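Local coordinates for glutathione S-transferase family protein (Pseudomonas putida, PDB 3LXZ) that probably conjugates reduced glutathione to a wide range of hydrophobic electrophiles of external or internal origin, at residues Leu99-Glu111 against Ile122-Phe134. Numbering follows the deposited sequence.
Sequences LYIELPARTCYAE and IKEKARADLLAGF
Ile-101 meets Phe-134 through its CD1 methyl, which lies over the centre of one ring face, 3.9 Å from the centroid and 9° off the ring normal, a CH-pi contact. With CG1 anti to the carbonyl carbon (chi1 -65°), the long branch of Ile-101 runs out over Gly-133 to that ring, while CG2 turns to CD2 of Leu-130, a beta-branched residue thus filling two places at once. Phe-178 stacks on the ring of Phe-134 as well. Leucine suits position 130 because its fork spreads under the neighbouring helix: CG packs on CB of Pro-104 at 4.1 Å and CD1 reaches the backbone of Ala-105. Further along, the small Ala-126 lets the helices approach beside Pro-104; its CB also lies 3.7 Å from SG of Cys-108.

Backbone meets backbone at Gly-133, whose CA sends a C-H toward O of Tyr-100 (3.3 Å, 158° at the hydrogen); with no side chain in the way, glycine lets the two backbones touch. Helices 84-106 and 120-140 are antiparallel neighbours in the all-helical C-terminal domain of the glutathione transferase fold, their local axes 7.9 Å apart, and the first is kinked at Pro-104, whose N has no hydrogen to give to the preceding turn. CB and CG of Pro-104 pack against CB of Asp-129.

Polar links gather around Thr-107 and Glu-111. The short side chain of Thr-107 lets OG1 reach back to O of Pro-104, donating at 2.6 Å in the carbonyl plane, while the hydroxyl accepts from a water that bridges to O of Ile-122. Beyond it, the bent chain of Lys-123 brings NZ to the syn lone pair of Glu-111 OE2 at 2.9 Å, a salt bridge; the same oxygen also accepts a hydrogen bond from N of Val-118. Separately, Arg-106, a glutathione-binding residue, is held by Glu-102 through an in-plane NE to OE1 bond.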
ATOM      1  N   LEU A  99       2.515   1.793   4.908  1.00 14.78           N
ATOM      2  CA  LEU A  99       1.445   1.045   5.565  1.00 14.87           C
ATOM      3  C   LEU A  99       1.673   0.976   7.073  1.00 14.35           C
ATOM      4  O   LEU A  99       0.712   0.849   7.830  1.00 14.40           O
ATOM      5  CB  LEU A  99       1.407  -0.404   5.039  1.00 15.64           C
ATOM      6  CG  LEU A  99       0.548  -0.674   3.792  1.00 20.21           C
ATOM      7  CD1 LEU A  99       0.959   0.198   2.685  1.00 25.50           C
ATOM      8  CD2 LEU A  99       0.557  -2.153   3.360  1.00 22.58           C
ATOM      9  N   TYR A 100       2.926   1.032   7.509  1.00 13.54           N
ATOM     10  CA  TYR A 100       3.193   0.704   8.915  1.00 13.72           C
ATOM     11  C   TYR A 100       3.652   1.875   9.734  1.00 13.73           C
ATOM     12  O   TYR A 100       3.771   1.762  10.978  1.00 15.08           O
ATOM     13  CB  TYR A 100       4.167  -0.489   9.066  1.00 13.30           C
ATOM     14  CG  TYR A 100       3.739  -1.650   8.205  1.00 14.21           C
ATOM     15  CD1 TYR A 100       2.437  -2.146   8.285  1.00 13.68           C
ATOM     16  CD2 TYR A 100       4.608  -2.189   7.276  1.00 14.85           C
ATOM     17  CE1 TYR A 100       2.006  -3.194   7.448  1.00 16.15           C
ATOM     18  CE2 TYR A 100       4.214  -3.225   6.441  1.00 16.12           C
ATOM     19  CZ  TYR A 100       2.907  -3.719   6.532  1.00 15.73           C
ATOM     20  OH  TYR A 100       2.557  -4.747   5.690  1.00 18.19           O
ATOM     21  N   ILE A 101       3.855   3.013   9.078  1.00 13.51           N
ATOM     22  CA  ILE A 101       4.202   4.261   9.795  1.00 13.18           C
ATOM     23  C   ILE A 101       3.235   5.368   9.421  1.00 13.27           C
ATOM     24  O   ILE A 101       2.522   5.874  10.282  1.00 14.70           O
ATOM     25  CB  ILE A 101       5.674   4.676   9.615  1.00 12.47           C
ATOM     26  CG1 ILE A 101       6.584   3.614  10.263  1.00 14.39           C
ATOM     27  CG2 ILE A 101       5.896   6.082  10.207  1.00 12.81           C
ATOM     28  CD1 ILE A 101       8.056   3.957  10.242  1.00 14.10           C
ATOM     29  N   GLU A 102       3.137   5.687   8.129  1.00 13.48           N
ATOM     30  CA  GLU A 102       2.272   6.798   7.728  1.00 14.37           C
ATOM     31  C   GLU A 102       0.768   6.592   8.047  1.00 14.54           C
ATOM     32  O   GLU A 102       0.149   7.444   8.673  1.00 14.94           O
ATOM     33  CB  GLU A 102       2.485   7.148   6.260  1.00 13.85           C
ATOM     34  CG  GLU A 102       2.131   8.676   5.957  1.00 17.86           C
ATOM     35  CD  GLU A 102       0.646   9.049   5.991  1.00 18.73           C
ATOM     36  OE1 GLU A 102      -0.230   8.212   5.624  1.00 20.98           O
ATOM     37  OE2 GLU A 102       0.354  10.224   6.339  1.00 17.28           O
ATOM     38  N   LEU A 103       0.196   5.457   7.627  1.00 15.27           N
ATOM     39  CA  LEU A 103      -1.224   5.202   7.853  1.00 15.42           C
ATOM     40  C   LEU A 103      -1.589   5.129   9.326  1.00 15.75           C
ATOM     41  O   LEU A 103      -2.553   5.781   9.741  1.00 16.70           O
ATOM     42  CB  LEU A 103      -1.741   3.970   7.098  1.00 15.23           C
ATOM     43  CG  LEU A 103      -1.668   4.083   5.549  1.00 16.76           C
ATOM     44  CD1 LEU A 103      -2.372   2.859   4.965  1.00 19.48           C
ATOM     45  CD2 LEU A 103      -2.272   5.382   5.030  1.00 17.73           C
ATOM     46  N   PRO A 104      -0.820   4.389  10.141  1.00 16.63           N
ATOM     47  CA  PRO A 104      -1.216   4.462  11.550  1.00 16.56           C
ATOM     48  C   PRO A 104      -1.083   5.862  12.167  1.00 16.38           C
ATOM     49  O   PRO A 104      -1.930   6.251  12.972  1.00 17.23           O
ATOM     50  CB  PRO A 104      -0.291   3.477  12.260  1.00 16.40           C
ATOM     51  CG  PRO A 104       0.678   3.021  11.290  1.00 18.53           C
ATOM     52  CD  PRO A 104       0.297   3.455   9.909  1.00 15.68           C
ATOM     53  N   ALA A 105      -0.029   6.602  11.856  1.00 15.97           N
ATOM     54  CA  ALA A 105       0.065   7.983  12.349  1.00 17.15           C
ATOM     55  C   ALA A 105      -1.124   8.834  11.910  1.00 17.45           C
ATOM     56  O   ALA A 105      -1.643   9.647  12.706  1.00 16.61           O
ATOM     57  CB  ALA A 105       1.364   8.629  11.927  1.00 18.28           C
ATOM     58  N   ARG A 106      -1.548   8.639  10.654  1.00 17.31           N
ATOM     59  CA  ARG A 106      -2.655   9.375  10.040  1.00 17.69           C
ATOM     60  C   ARG A 106      -3.950   9.232  10.869  1.00 18.36           C
ATOM     61  O   ARG A 106      -4.747  10.174  10.933  1.00 17.50           O
ATOM     62  CB  ARG A 106      -2.839   8.961   8.579  1.00 17.35           C
ATOM     63  CG  ARG A 106      -3.995   9.628   7.791  1.00 16.93           C
ATOM     64  CD  ARG A 106      -3.848   9.348   6.271  1.00 19.76           C
ATOM     65  NE  ARG A 106      -2.734  10.127   5.692  1.00 20.38           N
ATOM     66  CZ  ARG A 106      -2.835  11.409   5.334  1.00 20.47           C
ATOM     67  NH1 ARG A 106      -1.790  12.067   4.844  1.00 20.76           N
ATOM     68  NH2 ARG A 106      -3.997  12.053   5.474  1.00 21.01           N
ATOM     69  N   THR A 107      -4.103   8.093  11.546  1.00 19.50           N
ATOM     70  CA  THR A 107      -5.300   7.862  12.379  1.00 19.83           C
ATOM     71  C   THR A 107      -5.346   8.840  13.544  1.00 21.09           C
ATOM     72  O   THR A 107      -6.417   9.044  14.149  1.00 21.57           O
ATOM     73  CB  THR A 107      -5.450   6.402  12.897  1.00 20.93           C
ATOM     74  OG1 THR A 107      -4.421   6.087  13.858  1.00 18.68           O
ATOM     75  CG2 THR A 107      -5.488   5.378  11.734  1.00 19.65           C
ATOM     76  N   CYS A 108      -4.193   9.438  13.857  1.00 20.70           N
ATOM     77  CA  CYS A 108      -4.122  10.371  14.952  1.00 21.69           C
ATOM     78  C   CYS A 108      -3.901  11.810  14.532  1.00 21.91           C
ATOM     79  O   CYS A 108      -3.679  12.644  15.402  1.00 22.51           O
ATOM     80  CB  CYS A 108      -3.032   9.959  15.933  1.00 21.94           C
ATOM     81  SG  CYS A 108      -3.380   8.406  16.775  1.00 23.27           S
ATOM     82  N   TYR A 109      -3.945  12.118  13.226  1.00 21.77           N
ATOM     83  CA  TYR A 109      -3.719  13.512  12.786  1.00 21.83           C
ATOM     84  C   TYR A 109      -4.829  14.450  13.277  1.00 23.10           C
ATOM     85  O   TYR A 109      -4.580  15.638  13.514  1.00 23.58           O
ATOM     86  CB  TYR A 109      -3.576  13.657  11.261  1.00 21.87           C
ATOM     87  CG  TYR A 109      -2.337  13.024  10.618  1.00 21.06           C
ATOM     88  CD1 TYR A 109      -1.243  12.591  11.373  1.00 18.50           C
ATOM     89  CD2 TYR A 109      -2.266  12.901   9.231  1.00 20.13           C
ATOM     90  CE1 TYR A 109      -0.124  12.008  10.749  1.00 20.26           C
ATOM     91  CE2 TYR A 109      -1.149  12.344   8.594  1.00 22.76           C
ATOM     92  CZ  TYR A 109      -0.079  11.898   9.352  1.00 20.48           C
ATOM     93  OH  TYR A 109       0.995  11.317   8.697  1.00 19.90           O
ATOM     94  N   ALA A 110      -6.039  13.905  13.450  1.00 23.49           N
ATOM     95  CA  ALA A 110      -7.130  14.687  14.023  1.00 24.89           C
ATOM     96  C   ALA A 110      -6.700  15.347  15.329  1.00 25.18           C
ATOM     97  O   ALA A 110      -6.951  16.527  15.527  1.00 26.06           O
ATOM     98  CB  ALA A 110      -8.372  13.835  14.218  1.00 24.26           C
ATOM     99  N   GLU A 111      -6.040  14.597  16.205  1.00 27.08           N
ATOM    100  CA  GLU A 111      -5.629  15.108  17.507  1.00 28.38           C
ATOM    101  C   GLU A 111      -4.350  15.936  17.432  1.00 29.56           C
ATOM    102  O   GLU A 111      -4.272  17.029  18.009  1.00 29.78           O
ATOM    103  CB  GLU A 111      -5.465  13.978  18.513  1.00 28.16           C
ATOM    104  CG  GLU A 111      -5.188  14.479  19.927  1.00 30.40           C
ATOM    105  CD  GLU A 111      -5.295  13.397  20.978  1.00 32.51           C
ATOM    106  OE1 GLU A 111      -4.523  13.461  21.950  1.00 33.25           O
ATOM    107  OE2 GLU A 111      -6.143  12.484  20.842  1.00 35.36           O
ATOM    108  N   ILE A 122      -8.498   3.860  19.209  1.00 22.93           N
ATOM    109  CA  ILE A 122      -7.739   4.241  18.025  1.00 23.18           C
ATOM    110  C   ILE A 122      -6.297   4.595  18.427  1.00 22.87           C
ATOM    111  O   ILE A 122      -5.339   4.243  17.721  1.00 23.03           O
ATOM    112  CB  ILE A 122      -8.436   5.403  17.267  1.00 22.31           C
ATOM    113  CG1 ILE A 122      -9.696   4.890  16.559  1.00 23.92           C
ATOM    114  CG2 ILE A 122      -7.465   6.038  16.225  1.00 22.92           C
ATOM    115  CD1 ILE A 122     -10.680   5.998  16.074  1.00 29.02           C
ATOM    116  N   LYS A 123      -6.136   5.246  19.571  1.00 23.67           N
ATOM    117  CA  LYS A 123      -4.790   5.602  20.077  1.00 23.97           C
ATOM    118  C   LYS A 123      -3.955   4.369  20.428  1.00 24.55           C
ATOM    119  O   LYS A 123      -2.771   4.257  20.037  1.00 23.52           O
ATOM    120  CB  LYS A 123      -4.897   6.579  21.272  1.00 25.40           C
ATOM    121  CG  LYS A 123      -5.247   8.020  20.837  1.00 28.05           C
ATOM    122  CD  LYS A 123      -5.067   9.047  21.959  1.00 31.65           C
ATOM    123  CE  LYS A 123      -6.352   9.289  22.739  1.00 33.25           C
ATOM    124  NZ  LYS A 123      -6.454  10.733  23.187  1.00 35.59           N
ATOM    125  N   GLU A 124      -4.580   3.437  21.148  1.00 24.05           N
ATOM    126  CA  GLU A 124      -3.957   2.164  21.509  1.00 24.70           C
ATOM    127  C   GLU A 124      -3.460   1.441  20.281  1.00 23.54           C
ATOM    128  O   GLU A 124      -2.340   0.949  20.275  1.00 21.84           O
ATOM    129  CB  GLU A 124      -4.932   1.251  22.253  1.00 25.80           C
ATOM    130  CG  GLU A 124      -5.323   1.793  23.592  1.00 31.62           C
ATOM    131  CD  GLU A 124      -6.417   0.993  24.326  1.00 38.97           C
ATOM    132  OE1 GLU A 124      -7.113   0.110  23.728  1.00 40.72           O
ATOM    133  OE2 GLU A 124      -6.562   1.281  25.534  1.00 42.28           O
ATOM    134  N   LYS A 125      -4.301   1.370  19.249  1.00 23.42           N
ATOM    135  CA  LYS A 125      -3.944   0.642  18.054  1.00 23.10           C
ATOM    136  C   LYS A 125      -2.803   1.373  17.330  1.00 22.28           C
ATOM    137  O   LYS A 125      -1.857   0.737  16.876  1.00 22.04           O
ATOM    138  CB  LYS A 125      -5.179   0.390  17.164  1.00 24.51           C
ATOM    139  CG  LYS A 125      -4.920  -0.333  15.846  1.00 28.44           C
ATOM    140  CD  LYS A 125      -4.006  -1.559  16.012  1.00 33.06           C
ATOM    141  CE  LYS A 125      -4.022  -2.456  14.783  1.00 35.30           C
ATOM    142  NZ  LYS A 125      -5.098  -3.453  14.859  1.00 35.75           N
ATOM    143  N   ALA A 126      -2.873   2.700  17.257  1.00 20.63           N
ATOM    144  CA  ALA A 126      -1.801   3.475  16.645  1.00 20.47           C
ATOM    145  C   ALA A 126      -0.473   3.297  17.351  1.00 20.07           C
ATOM    146  O   ALA A 126       0.550   3.150  16.701  1.00 19.76           O
ATOM    147  CB  ALA A 126      -2.154   4.946  16.533  1.00 20.02           C
ATOM    148  N   ARG A 127      -0.469   3.310  18.674  1.00 19.10           N
ATOM    149  CA  ARG A 127       0.772   3.073  19.406  1.00 18.80           C
ATOM    150  C   ARG A 127       1.404   1.712  19.055  1.00 18.96           C
ATOM    151  O   ARG A 127       2.586   1.640  18.759  1.00 19.18           O
ATOM    152  CB  ARG A 127       0.527   3.160  20.920  1.00 19.18           C
ATOM    153  CG  ARG A 127       1.822   2.960  21.783  1.00 20.95           C
ATOM    154  CD  ARG A 127       1.490   2.826  23.280  1.00 24.85           C
ATOM    155  NE  ARG A 127       0.622   3.919  23.681  1.00 29.50           N
ATOM    156  CZ  ARG A 127       1.048   5.070  24.187  1.00 32.70           C
ATOM    157  NH1 ARG A 127       2.348   5.277  24.404  1.00 35.77           N
ATOM    158  NH2 ARG A 127       0.165   6.009  24.498  1.00 32.65           N
ATOM    159  N   ALA A 128       0.613   0.638  19.067  1.00 18.53           N
ATOM    160  CA  ALA A 128       1.158  -0.681  18.762  1.00 18.21           C
ATOM    161  C   ALA A 128       1.641  -0.712  17.296  1.00 19.15           C
ATOM    162  O   ALA A 128       2.733  -1.233  16.996  1.00 18.88           O
ATOM    163  CB  ALA A 128       0.106  -1.783  19.029  1.00 18.95           C
ATOM    164  N   ASP A 129       0.837  -0.155  16.396  1.00 18.59           N
ATOM    165  CA  ASP A 129       1.192  -0.157  14.959  1.00 18.26           C
ATOM    166  C   ASP A 129       2.471   0.646  14.668  1.00 18.19           C
ATOM    167  O   ASP A 129       3.320   0.208  13.869  1.00 17.75           O
ATOM    168  CB  ASP A 129       0.036   0.359  14.098  1.00 17.68           C
ATOM    169  CG  ASP A 129      -1.083  -0.642  13.941  1.00 21.21           C
ATOM    170  OD1 ASP A 129      -0.890  -1.852  14.197  1.00 24.31           O
ATOM    171  OD2 ASP A 129      -2.177  -0.217  13.509  1.00 23.45           O
ATOM    172  N   LEU A 130       2.602   1.813  15.302  1.00 17.25           N
ATOM    173  CA  LEU A 130       3.795   2.653  15.130  1.00 17.61           C
ATOM    174  C   LEU A 130       5.048   2.064  15.735  1.00 17.95           C
ATOM    175  O   LEU A 130       6.119   2.058  15.117  1.00 18.94           O
ATOM    176  CB  LEU A 130       3.568   4.055  15.661  1.00 17.17           C
ATOM    177  CG  LEU A 130       2.692   4.842  14.687  1.00 18.07           C
ATOM    178  CD1 LEU A 130       2.109   6.050  15.323  1.00 18.04           C
ATOM    179  CD2 LEU A 130       3.531   5.212  13.480  1.00 16.41           C
ATOM    180  N   LEU A 131       4.911   1.532  16.940  1.00 18.22           N
ATOM    181  CA  LEU A 131       6.013   0.805  17.527  1.00 19.41           C
ATOM    182  C   LEU A 131       6.472  -0.323  16.587  1.00 19.18           C
ATOM    183  O   LEU A 131       7.664  -0.528  16.400  1.00 20.11           O
ATOM    184  CB  LEU A 131       5.620   0.236  18.890  1.00 19.71           C
ATOM    185  CG  LEU A 131       5.585   1.251  20.021  1.00 19.97           C
ATOM    186  CD1 LEU A 131       5.206   0.518  21.324  1.00 24.10           C
ATOM    187  CD2 LEU A 131       6.949   1.999  20.221  1.00 22.29           C
ATOM    188  N   ALA A 132       5.532  -1.048  15.985  1.00 18.16           N
ATOM    189  CA  ALA A 132       5.951  -2.141  15.103  1.00 18.26           C
ATOM    190  C   ALA A 132       6.532  -1.600  13.792  1.00 17.39           C
ATOM    191  O   ALA A 132       7.489  -2.158  13.231  1.00 17.59           O
ATOM    192  CB  ALA A 132       4.779  -3.118  14.845  1.00 17.19           C
ATOM    193  N   GLY A 133       5.984  -0.486  13.325  1.00 16.90           N
ATOM    194  CA  GLY A 133       6.407   0.064  12.039  1.00 16.44           C
ATOM    195  C   GLY A 133       7.810   0.618  12.127  1.00 17.22           C
ATOM    196  O   GLY A 133       8.635   0.439  11.214  1.00 16.97           O
ATOM    197  N   PHE A 134       8.088   1.303  13.225  1.00 16.69           N
ATOM    198  CA  PHE A 134       9.439   1.815  13.478  1.00 15.90           C
ATOM    199  C   PHE A 134      10.441   0.673  13.694  1.00 16.61           C
ATOM    200  O   PHE A 134      11.584   0.771  13.226  1.00 15.94           O
ATOM    201  CB  PHE A 134       9.448   2.821  14.645  1.00 17.09           C
ATOM    202  CG  PHE A 134       9.100   4.211  14.214  1.00 15.78           C
ATOM    203  CD1 PHE A 134      10.033   4.975  13.519  1.00 16.21           C
ATOM    204  CD2 PHE A 134       7.842   4.752  14.455  1.00 18.04           C
ATOM    205  CE1 PHE A 134       9.723   6.282  13.071  1.00 16.28           C
ATOM    206  CE2 PHE A 134       7.532   6.085  14.027  1.00 19.22           C
ATOM    207  CZ  PHE A 134       8.475   6.835  13.326  1.00 18.79           C
TER
HETATM  208  O   HOH W   1      -5.118   3.573  14.951  1.00 20.25           O